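Long-range contact in chitinase A (Equisetum arvense, PDB 5BUM), which probably hydrolyses chitin through its glycosyl hydrolase family 18 domain, the piece here being its carbohydrate-binding LysM domain: residues L28-N32 and Q45-D50. Sequence-based numbering, arbitrary orientation.
Sequences LQSYN and QLCVAD
Asn32 and Cys47 join the second helix of the LysM fold, a βααβ unit, to its closing strand, and they illustrate how one side-chain amide can stand in for a neighbouring strand. Strand 45-47 pairs antiparallel with strand 5-7; on the flank facing residues 28-32, a single carboxamide serves both backbone polar groups of Cys47. From CB, which belongs to the turn leaving helix 25-30, the Asn32 side chain runs to CG, set anti to its own carbonyl carbon (chi1 -63°). Asn32 CG lies 3.6 Å from Cys47 N, and there the amide divides. Asn32 OD1 accepts the bond from Cys47 N (2.8 Å), in the carbonyl plane and on a lone pair, though the N-H itself is bent to 145°. On the other branch, Asn32 ND2 spends one hydrogen on Cys47 O, also at 2.8 Å, and the other on Leu28 O at 2.7 Å, nearly straight at 170°. Both acceptors lie close to the amide plane, so three bonds hold the buried group flat and fix which way round it sits. With an alanine in place of Asn32, the N-H and C=O of Cys47 would probably lose their partners, and the helix end would be less firmly tied to the strand. Leu28, which also rests on Ile17 of helix 14-21, brings CD1 to 3.5 Å from Cys47 O. Tyr31 lays one ring face against the C-terminal backbone, with Ala49 C over the ring centre and Asp50 N nearer the rim. Cys47 SG, disulfide-bonded to Cys2, makes an oblique sulfur-aromatic contact 5.5 Å from the centroid of the Tyr31 ring, while Cys47 CB sits 3.5 Å from Tyr31 O.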
ATOM      1  N   LEU A  28     -14.132  -3.490   3.959  1.00 29.93           N
ATOM      2  CA  LEU A  28     -12.714  -3.496   3.618  1.00 28.35           C
ATOM      3  C   LEU A  28     -12.289  -2.088   3.201  1.00 32.60           C
ATOM      4  O   LEU A  28     -11.180  -1.654   3.554  1.00 36.39           O
ATOM      5  CB  LEU A  28     -12.438  -4.445   2.429  1.00 25.87           C
ATOM      6  CG  LEU A  28     -10.974  -4.719   2.097  1.00 23.95           C
ATOM      7  CD1 LEU A  28     -10.279  -5.272   3.344  1.00 24.14           C
ATOM      8  CD2 LEU A  28     -10.794  -5.675   0.917  1.00 23.42           C
ATOM      9  N   GLN A  29     -13.124  -1.403   2.401  1.00 29.90           N
ATOM     10  CA  GLN A  29     -12.780  -0.055   1.929  1.00 32.76           C
ATOM     11  C   GLN A  29     -12.756   0.906   3.081  1.00 32.82           C
ATOM     12  O   GLN A  29     -11.816   1.668   3.215  1.00 33.19           O
ATOM     13  CB  GLN A  29     -13.728   0.464   0.859  1.00 34.88           C
ATOM     14  CG  GLN A  29     -13.353  -0.036  -0.536  1.00 40.04           C
ATOM     15  CD  GLN A  29     -14.489   0.089  -1.562  1.00 42.63           C
ATOM     16  OE1 GLN A  29     -14.243   0.134  -2.764  1.00 39.67           O
ATOM     17  NE2 GLN A  29     -15.736   0.129  -1.086  1.00 45.27           N
ATOM     18  N   SER A  30     -13.765   0.845   3.938  1.00 34.65           N
ATOM     19  CA  SER A  30     -13.805   1.707   5.100  1.00 35.10           C
ATOM     20  C   SER A  30     -12.538   1.509   5.978  1.00 37.15           C
ATOM     21  O   SER A  30     -12.068   2.417   6.657  1.00 40.58           O
ATOM     22  CB  SER A  30     -15.001   1.365   5.928  1.00 34.87           C
ATOM     23  OG  SER A  30     -14.548   0.427   6.894  1.00 40.79           O
ATOM     24  N   TYR A  31     -11.991   0.308   5.979  1.00 37.20           N
ATOM     25  CA  TYR A  31     -10.799   0.025   6.782  1.00 36.53           C
ATOM     26  C   TYR A  31      -9.547   0.515   6.108  1.00 36.29           C
ATOM     27  O   TYR A  31      -8.497   0.525   6.714  1.00 36.10           O
ATOM     28  CB  TYR A  31     -10.618  -1.484   6.988  1.00 36.48           C
ATOM     29  CG  TYR A  31     -11.572  -2.192   7.926  1.00 33.65           C
ATOM     30  CD1 TYR A  31     -12.354  -1.503   8.843  1.00 36.26           C
ATOM     31  CD2 TYR A  31     -11.635  -3.571   7.916  1.00 32.73           C
ATOM     32  CE1 TYR A  31     -13.219  -2.183   9.701  1.00 39.77           C
ATOM     33  CE2 TYR A  31     -12.469  -4.260   8.769  1.00 38.38           C
ATOM     34  CZ  TYR A  31     -13.255  -3.566   9.662  1.00 39.07           C
ATOM     35  OH  TYR A  31     -14.066  -4.269  10.491  1.00 42.65           O
ATOM     36  N   ASN A  32      -9.634   0.847   4.829  1.00 37.12           N
ATOM     37  CA  ASN A  32      -8.452   1.203   4.055  1.00 38.82           C
ATOM     38  C   ASN A  32      -8.730   2.477   3.226  1.00 41.96           C
ATOM     39  O   ASN A  32      -9.043   2.386   2.024  1.00 41.20           O
ATOM     40  CB  ASN A  32      -8.023   0.026   3.142  1.00 36.96           C
ATOM     41  CG  ASN A  32      -7.617  -1.214   3.921  1.00 38.48           C
ATOM     42  OD1 ASN A  32      -6.452  -1.347   4.300  1.00 37.48           O
ATOM     43  ND2 ASN A  32      -8.574  -2.148   4.152  1.00 38.74           N
ATOM     44  N   GLN A  45      -0.516  -4.234   1.879  1.00 29.42           N
ATOM     45  CA  GLN A  45      -1.043  -4.719   3.150  1.00 28.38           C
ATOM     46  C   GLN A  45      -2.318  -4.043   3.389  1.00 31.88           C
ATOM     47  O   GLN A  45      -2.393  -2.830   3.285  1.00 33.08           O
ATOM     48  CB  GLN A  45      -0.098  -4.369   4.294  1.00 27.24           C
ATOM     49  CG  GLN A  45       1.255  -5.045   4.082  1.00 28.17           C
ATOM     50  CD  GLN A  45       2.226  -4.760   5.173  1.00 28.10           C
ATOM     51  OE1 GLN A  45       1.912  -4.052   6.143  1.00 31.00           O
ATOM     52  NE2 GLN A  45       3.434  -5.302   5.022  1.00 28.55           N
ATOM     53  N   LEU A  46      -3.338  -4.827   3.709  1.00 31.85           N
ATOM     54  CA  LEU A  46      -4.665  -4.307   3.786  1.00 29.72           C
ATOM     55  C   LEU A  46      -5.148  -4.571   5.188  1.00 29.62           C
ATOM     56  O   LEU A  46      -5.062  -5.691   5.673  1.00 29.29           O
ATOM     57  CB  LEU A  46      -5.536  -5.027   2.780  1.00 30.23           C
ATOM     58  CG  LEU A  46      -5.924  -4.414   1.429  1.00 33.05           C
ATOM     59  CD1 LEU A  46      -5.027  -3.294   0.905  1.00 33.37           C
ATOM     60  CD2 LEU A  46      -6.057  -5.537   0.419  1.00 30.36           C
ATOM     61  N   CYS A  47      -5.639  -3.529   5.828  1.00 26.53           N
ATOM     62  CA  CYS A  47      -6.252  -3.680   7.083  1.00 32.58           C
ATOM     63  C   CYS A  47      -7.525  -4.496   6.933  1.00 32.31           C
ATOM     64  O   CYS A  47      -8.345  -4.247   6.058  1.00 30.78           O
ATOM     65  CB  CYS A  47      -6.630  -2.320   7.666  1.00 36.94           C
ATOM     66  SG  CYS A  47      -7.024  -2.456   9.424  1.00 44.16           S
ATOM     67  N   VAL A  48      -7.692  -5.435   7.845  1.00 31.58           N
ATOM     68  CA  VAL A  48      -8.865  -6.257   7.882  1.00 31.98           C
ATOM     69  C   VAL A  48      -9.496  -6.242   9.260  1.00 32.93           C
ATOM     70  O   VAL A  48     -10.405  -7.017   9.481  1.00 33.15           O
ATOM     71  CB  VAL A  48      -8.551  -7.707   7.461  1.00 33.61           C
ATOM     72  CG1 VAL A  48      -8.168  -7.776   5.989  1.00 35.18           C
ATOM     73  CG2 VAL A  48      -7.433  -8.296   8.312  1.00 35.44           C
ATOM     74  N   ALA A  49      -9.080  -5.326  10.144  1.00 34.60           N
ATOM     75  CA  ALA A  49      -9.624  -5.231  11.495  1.00 38.89           C
ATOM     76  C   ALA A  49      -9.735  -3.781  12.027  1.00 46.38           C
ATOM     77  O   ALA A  49      -8.713  -3.104  12.105  1.00 52.23           O
ATOM     78  CB  ALA A  49      -8.767  -6.070  12.437  1.00 40.58           C
ATOM     79  N   ASP A  50     -10.980  -3.336  12.339  1.00 58.40           N
ATOM     80  CA  ASP A  50     -11.347  -2.171  13.215  1.00 61.28           C
ATOM     81  C   ASP A  50     -12.711  -1.577  12.923  1.00 61.16           C
ATOM     82  O   ASP A  50     -12.803  -0.393  12.580  1.00 61.99           O
ATOM     83  CB  ASP A  50     -10.310  -1.038  13.221  1.00 65.70           C
ATOM     84  CG  ASP A  50      -9.335  -1.154  14.405  1.00 77.68           C
ATOM     85  OD1 ASP A  50      -9.386  -2.190  15.130  1.00 68.39           O
ATOM     86  OD2 ASP A  50      -8.517  -0.212  14.600  1.00 82.60           O
TER